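Local coordinates for filamentation induced by cAMP protein Fic (Desulfovibrio alaskensis, PDB 4RGL) that is of undetermined function but belongs to the Fic/DOC family, joining a largely helical Fic core to a C-terminal domain of the helix-turn-helix clan, at residues Glu60-Leu64 with Glu84-Val88; Ala112-Met117 with Asp187-Met192. All blocks are in the same frame, centred on the assembly; numbering follows the deposited sequence.

Contact 1: Glu60-Leu64 with Glu84-Val88; sequences ENNTL and EIQEV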
loop_
_atom_site.group_PDB
_atom_site.type_symbol
_atom_site.label_atom_id
_atom_site.label_comp_id
_atom_site.label_asym_id
_atom_site.label_seq_id
_atom_site.Cartn_x
_atom_site.Cartn_y
_atom_site.Cartn_z
ATOM N N GLU A 60 -2.074 15.266 -1.499
ATOM C CA GLU A 60 -2.469 16.420 -0.700
ATOM C C GLU A 60 -1.242 17.326 -0.412
ATOM O O GLU A 60 -1.182 17.990 0.628
ATOM C CB GLU A 60 -3.156 15.975 0.603
ATOM C CG GLU A 60 -4.387 15.095 0.372
ATOM C CD GLU A 60 -5.505 15.704 -0.468
ATOM O OE1 GLU A 60 -5.567 16.953 -0.574
ATOM O OE2 GLU A 60 -6.360 14.932 -0.957
ATOM N N ASN A 61 -0.288 17.365 -1.368
ATOM C CA ASN A 61 0.837 18.304 -1.391
ATOM C C ASN A 61 1.862 18.048 -0.242
ATOM O O ASN A 61 2.596 18.967 0.132
ATOM C CB ASN A 61 0.331 19.755 -1.331
ATOM C CG ASN A 61 -0.611 20.106 -2.466
ATOM O OD1 ASN A 61 -0.458 19.642 -3.610
ATOM N ND2 ASN A 61 -1.586 20.960 -2.182
ATOM N N ASN A 62 2.014 16.781 0.191
ATOM C CA ASN A 62 3.091 16.422 1.126
ATOM C C ASN A 62 4.375 16.185 0.327
ATOM O O ASN A 62 4.374 15.397 -0.623
ATOM C CB ASN A 62 2.709 15.192 1.963
ATOM C CG ASN A 62 3.674 14.881 3.083
ATOM O OD1 ASN A 62 4.868 14.661 2.866
ATOM N ND2 ASN A 62 3.146 14.712 4.283
ATOM N N THR A 63 5.431 16.944 0.632
ATOM C CA THR A 63 6.637 16.983 -0.202
ATOM C C THR A 63 7.629 15.815 0.114
ATOM O O THR A 63 8.669 15.709 -0.552
ATOM C CB THR A 63 7.346 18.331 -0.036
ATOM O OG1 THR A 63 7.819 18.448 1.308
ATOM C CG2 THR A 63 6.443 19.518 -0.388
ATOM N N LEU A 64 7.311 14.954 1.105
ATOM C CA LEU A 64 8.202 13.839 1.453
ATOM C C LEU A 64 8.257 12.800 0.326
ATOM O O LEU A 64 7.233 12.516 -0.314
ATOM C CB LEU A 64 7.763 13.174 2.759
ATOM C CG LEU A 64 7.968 14.011 4.027
ATOM C CD1 LEU A 64 7.259 13.396 5.193
ATOM C CD2 LEU A 64 9.440 14.186 4.336
ATOM N N GLU A 84 4.901 17.394 8.274
ATOM C CA GLU A 84 4.821 16.385 7.215
ATOM C C GLU A 84 5.196 15.005 7.746
ATOM O O GLU A 84 4.598 14.009 7.343
ATOM C CB GLU A 84 5.727 16.756 6.034
ATOM C CG GLU A 84 5.176 17.870 5.164
ATOM C CD GLU A 84 5.939 18.082 3.869
ATOM O OE1 GLU A 84 7.121 17.672 3.797
ATOM O OE2 GLU A 84 5.357 18.670 2.927
ATOM N N ILE A 85 6.193 14.944 8.646
ATOM C CA ILE A 85 6.640 13.682 9.234
ATOM C C ILE A 85 5.533 13.113 10.163
ATOM O O ILE A 85 5.295 11.902 10.160
ATOM C CB ILE A 85 7.994 13.875 9.993
ATOM C CG1 ILE A 85 9.095 14.415 9.029
ATOM C CG2 ILE A 85 8.440 12.569 10.652
ATOM C CD1 ILE A 85 10.418 14.836 9.723
ATOM N N GLN A 86 4.804 14.001 10.886
ATOM C CA GLN A 86 3.708 13.562 11.750
ATOM C C GLN A 86 2.507 13.116 10.938
ATOM O O GLN A 86 1.769 12.236 11.384
ATOM C CB GLN A 86 3.298 14.650 12.729
ATOM C CG GLN A 86 3.858 14.420 14.134
ATOM C CD GLN A 86 3.464 13.061 14.705
ATOM O OE1 GLN A 86 4.308 12.290 15.171
ATOM N NE2 GLN A 86 2.182 12.737 14.656
ATOM N N GLU A 87 2.307 13.698 9.736
ATOM C CA GLU A 87 1.253 13.235 8.837
ATOM C C GLU A 87 1.483 11.768 8.480
ATOM O O GLU A 87 0.547 10.971 8.525
ATOM C CB GLU A 87 1.190 14.097 7.559
ATOM C CG GLU A 87 0.614 15.487 7.776
ATOM C CD GLU A 87 0.340 16.270 6.502
ATOM O OE1 GLU A 87 0.441 15.675 5.404
ATOM O OE2 GLU A 87 -0.048 17.455 6.608
ATOM N N VAL A 88 2.767 11.393 8.221
ATOM C CA VAL A 88 3.153 10.019 7.875
ATOM C C VAL A 88 2.928 9.081 9.074
ATOM O O VAL A 88 2.334 8.016 8.915
ATOM C CB VAL A 88 4.628 9.954 7.386
ATOM C CG1 VAL A 88 5.060 8.511 7.138
ATOM C CG2 VAL A 88 4.828 10.802 6.134
#

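Contact 2: Ala112-Met117 with Asp187-Met192; sequences AHELLM and DGNGRM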
loop_
_atom_site.group_PDB
_atom_site.type_symbol
_atom_site.label_atom_id
_atom_site.label_comp_id
_atom_site.label_asym_id
_atom_site.label_seq_id
_atom_site.Cartn_x
_atom_site.Cartn_y
_atom_site.Cartn_z
ATOM N N ALA A 112 -11.229 6.705 12.880
ATOM C CA ALA A 112 -10.177 6.751 11.867
ATOM C C ALA A 112 -9.682 8.179 11.655
ATOM O O ALA A 112 -8.470 8.409 11.594
ATOM C CB ALA A 112 -10.690 6.177 10.555
ATOM N N HIS A 113 -10.619 9.147 11.558
ATOM C CA HIS A 113 -10.272 10.555 11.368
ATOM C C HIS A 113 -9.454 11.079 12.563
ATOM O O HIS A 113 -8.507 11.857 12.370
ATOM C CB HIS A 113 -11.531 11.398 11.168
ATOM C CG HIS A 113 -11.246 12.839 10.902
ATOM N ND1 HIS A 113 -11.392 13.796 11.890
ATOM C CD2 HIS A 113 -10.752 13.432 9.789
ATOM C CE1 HIS A 113 -11.025 14.939 11.337
ATOM N NE2 HIS A 113 -10.630 14.766 10.071
ATOM N N GLU A 114 -9.782 10.596 13.794
ATOM C CA GLU A 114 -9.044 10.940 15.007
ATOM C C GLU A 114 -7.569 10.492 14.897
ATOM O O GLU A 114 -6.671 11.306 15.101
ATOM C CB GLU A 114 -9.722 10.307 16.254
ATOM C CG GLU A 114 -8.777 10.015 17.429
ATOM C CD GLU A 114 -8.016 11.200 18.001
ATOM O OE1 GLU A 114 -8.442 12.356 17.775
ATOM O OE2 GLU A 114 -6.997 10.968 18.688
ATOM N N LEU A 115 -7.327 9.217 14.540
ATOM C CA LEU A 115 -5.964 8.688 14.421
ATOM C C LEU A 115 -5.183 9.409 13.342
ATOM O O LEU A 115 -3.978 9.624 13.495
ATOM C CB LEU A 115 -5.993 7.191 14.113
ATOM C CG LEU A 115 -6.376 6.287 15.262
ATOM C CD1 LEU A 115 -6.607 4.876 14.777
ATOM C CD2 LEU A 115 -5.319 6.303 16.339
ATOM N N LEU A 116 -5.860 9.777 12.242
ATOM C CA LEU A 116 -5.229 10.401 11.090
ATOM C C LEU A 116 -4.862 11.865 11.368
ATOM O O LEU A 116 -3.846 12.342 10.866
ATOM C CB LEU A 116 -6.173 10.318 9.871
ATOM C CG LEU A 116 -5.622 10.851 8.542
ATOM C CD1 LEU A 116 -4.560 9.913 7.970
ATOM C CD2 LEU A 116 -6.731 11.032 7.540
HETATM N N MSE A 117 -5.698 12.585 12.133
HETATM C CA MSE A 117 -5.502 14.033 12.315
HETATM C C MSE A 117 -5.007 14.397 13.741
HETATM O O MSE A 117 -4.791 15.579 14.022
HETATM C CB MSE A 117 -6.813 14.797 12.019
HETATM C CG MSE A 117 -7.368 14.547 10.611
HETATM SE SE MSE A 117 -6.073 14.876 9.194
HETATM C CE MSE A 117 -5.720 16.694 9.498
ATOM N N ASP A 187 -10.618 18.838 7.905
ATOM C CA ASP A 187 -9.378 18.550 7.173
ATOM C C ASP A 187 -9.254 17.065 6.879
ATOM O O ASP A 187 -9.845 16.246 7.582
ATOM C CB ASP A 187 -8.139 19.024 7.981
ATOM C CG ASP A 187 -8.119 20.506 8.290
ATOM O OD1 ASP A 187 -8.648 20.896 9.353
ATOM O OD2 ASP A 187 -7.486 21.268 7.517
ATOM N N GLY A 188 -8.432 16.727 5.884
ATOM C CA GLY A 188 -8.093 15.343 5.566
ATOM C C GLY A 188 -9.183 14.549 4.868
ATOM O O GLY A 188 -9.168 13.315 4.910
ATOM N N ASN A 189 -10.107 15.239 4.169
ATOM C CA ASN A 189 -11.218 14.564 3.477
ATOM C C ASN A 189 -10.703 13.706 2.332
ATOM O O ASN A 189 -11.177 12.583 2.143
ATOM C CB ASN A 189 -12.236 15.573 2.970
ATOM C CG ASN A 189 -12.976 16.265 4.085
ATOM O OD1 ASN A 189 -13.835 15.674 4.754
ATOM N ND2 ASN A 189 -12.611 17.517 4.355
ATOM N N GLY A 190 -9.701 14.209 1.613
ATOM C CA GLY A 190 -9.066 13.463 0.532
ATOM C C GLY A 190 -8.480 12.151 1.012
ATOM O O GLY A 190 -8.852 11.081 0.524
ATOM N N ARG A 191 -7.634 12.223 2.037
ATOM C CA ARG A 191 -6.987 11.058 2.646
ATOM C C ARG A 191 -8.025 10.080 3.256
ATOM O O ARG A 191 -7.826 8.863 3.194
ATOM C CB ARG A 191 -5.998 11.513 3.719
ATOM C CG ARG A 191 -4.776 12.222 3.141
ATOM C CD ARG A 191 -3.945 12.874 4.221
ATOM N NE ARG A 191 -4.498 14.162 4.631
ATOM C CZ ARG A 191 -4.001 14.898 5.619
ATOM N NH1 ARG A 191 -2.975 14.455 6.334
ATOM N NH2 ARG A 191 -4.549 16.067 5.922
HETATM N N MSE A 192 -9.146 10.621 3.833
HETATM C CA MSE A 192 -10.236 9.789 4.391
HETATM C C MSE A 192 -11.010 9.076 3.281
HETATM O O MSE A 192 -11.539 7.978 3.497
HETATM C CB MSE A 192 -11.199 10.638 5.232
HETATM C CG MSE A 192 -10.630 11.052 6.580
HETATM SE SE MSE A 192 -10.167 9.534 7.700
HETATM C CE MSE A 192 -11.916 8.783 7.949
#

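Contact 1: Glu60-Leu64 with Glu84-Val88
Glu84 reaches from helix 82-95 to grip Thr63 with both carboxylate oxygens. OE2 of Glu84 accepts the backbone N of Thr63 at 2.9 Å, a nearly straight bond (176°) that arrives from above the carboxylate plane, whereas OE1 of Glu84 takes the hydroxyl OG1 of Thr63 at 2.7 Å through its syn lone pair. The Asn62 amide lies stacked on this carboxylate, the two planes only 15° apart. With CG anti to the backbone N (chi1 -172°), its ND2 reaches Glu87 OE1 at 3.1 Å and, weakly, Glu84 O, while its OD1 accepts Leu64 N at 3.0 Å to close an Asx turn. Both ends of the amide are thus held. The loop begins where a Schellman motif, with Asn61 as the C' residue, ends helix 42-59; the chain ending in Glu60 and Asn61 fits the (S/T)xxxE(G/N) pattern of the inhibitory helix of Fic proteins. Packing is densest on the buried side, where CD1 of Leu64 meets CG2 of Val88 at 3.7 Å and Val88 also touches Val69 and Val72 of helix 66-74. Toward solvent the contact thins: Thr63 is exposed despite its bonds, and ND2 of exposed Asn61 bonds an unidentified ligand instead of the helix.

Contact 2: Ala112-Met117 with Asp187-Met192
Met192, modelled as selenomethionine, runs alongside Leu116 in the opposite direction, its SE atom 3.8 Å from Leu116 CD2. Its chain bends at both chi2 and chi3, which brings the terminal CE 3.9 Å from Ala112 CB and sets the selenium against the backbone of His113. Leu116 is shared between two partners, since the same CD2 also rests on Arg191 CB at 3.9 Å.

His113 supplies the hydrogen bond across the contact. A chi1 of -177° swings the imidazole to the far side from its own backbone N, off helix 106-117, and NE2 donates to Asp187 O at 3.0 Å. The acceptor lies almost in the ring plane, although the donor is tilted 19° from the carbonyl plane. ND1 is engaged as well, by the backbone N of Gly125, so both ring nitrogens are bonded and the rotation of this buried ring is fixed. Phe185 stacks on it, CG of Met117 sits over one face, near the rim, and CG of Met192 approaches its edge.

Met117, also a selenomethionine, crosses Arg191 at about a right angle: SE lies over one face of the guanidinium, 3.8 Å from NH2 of Arg191, while CE touches Asp187 CB at 3.7 Å.

Gly188 is the N-cap of helix 189-202, and its backbone N, together with Asp187 OD2, Asn189 ND2 and Arg191 NH2, hydrogen-bonds an unidentified ligand. The sequence that starts at His183 and runs through this segment matches the Fic signature, HxFx(D/E)GNGRxxR; helix 106-117 backs the loop and first helical turn of this motif, as is typical of the Fic core, where the loop forms an anion hole in relatives.

How the contacts relate
The two contacts follow one another along the chain: contact 1 closes on helix 82-95 before contact 2 opens on the next helix, 106-117. Their centres are 13 Å apart, on the same side of the chain's centre, and they touch directly. Glu60, at the start of the 60-64 loop, packs its CG 4.0 Å from Arg191 CG and makes a salt bridge with Arg194, further along helix 189-202. OE1 of Glu87 in contact 1 also lies 3.7 Å from NH1 of Arg191, too long for more than a weak attraction. The end of helix 42-59 is therefore joined to the signature loop, consistent with the way an inhibitory glutamate engages the second arginine of the motif in autoinhibited Fic proteins.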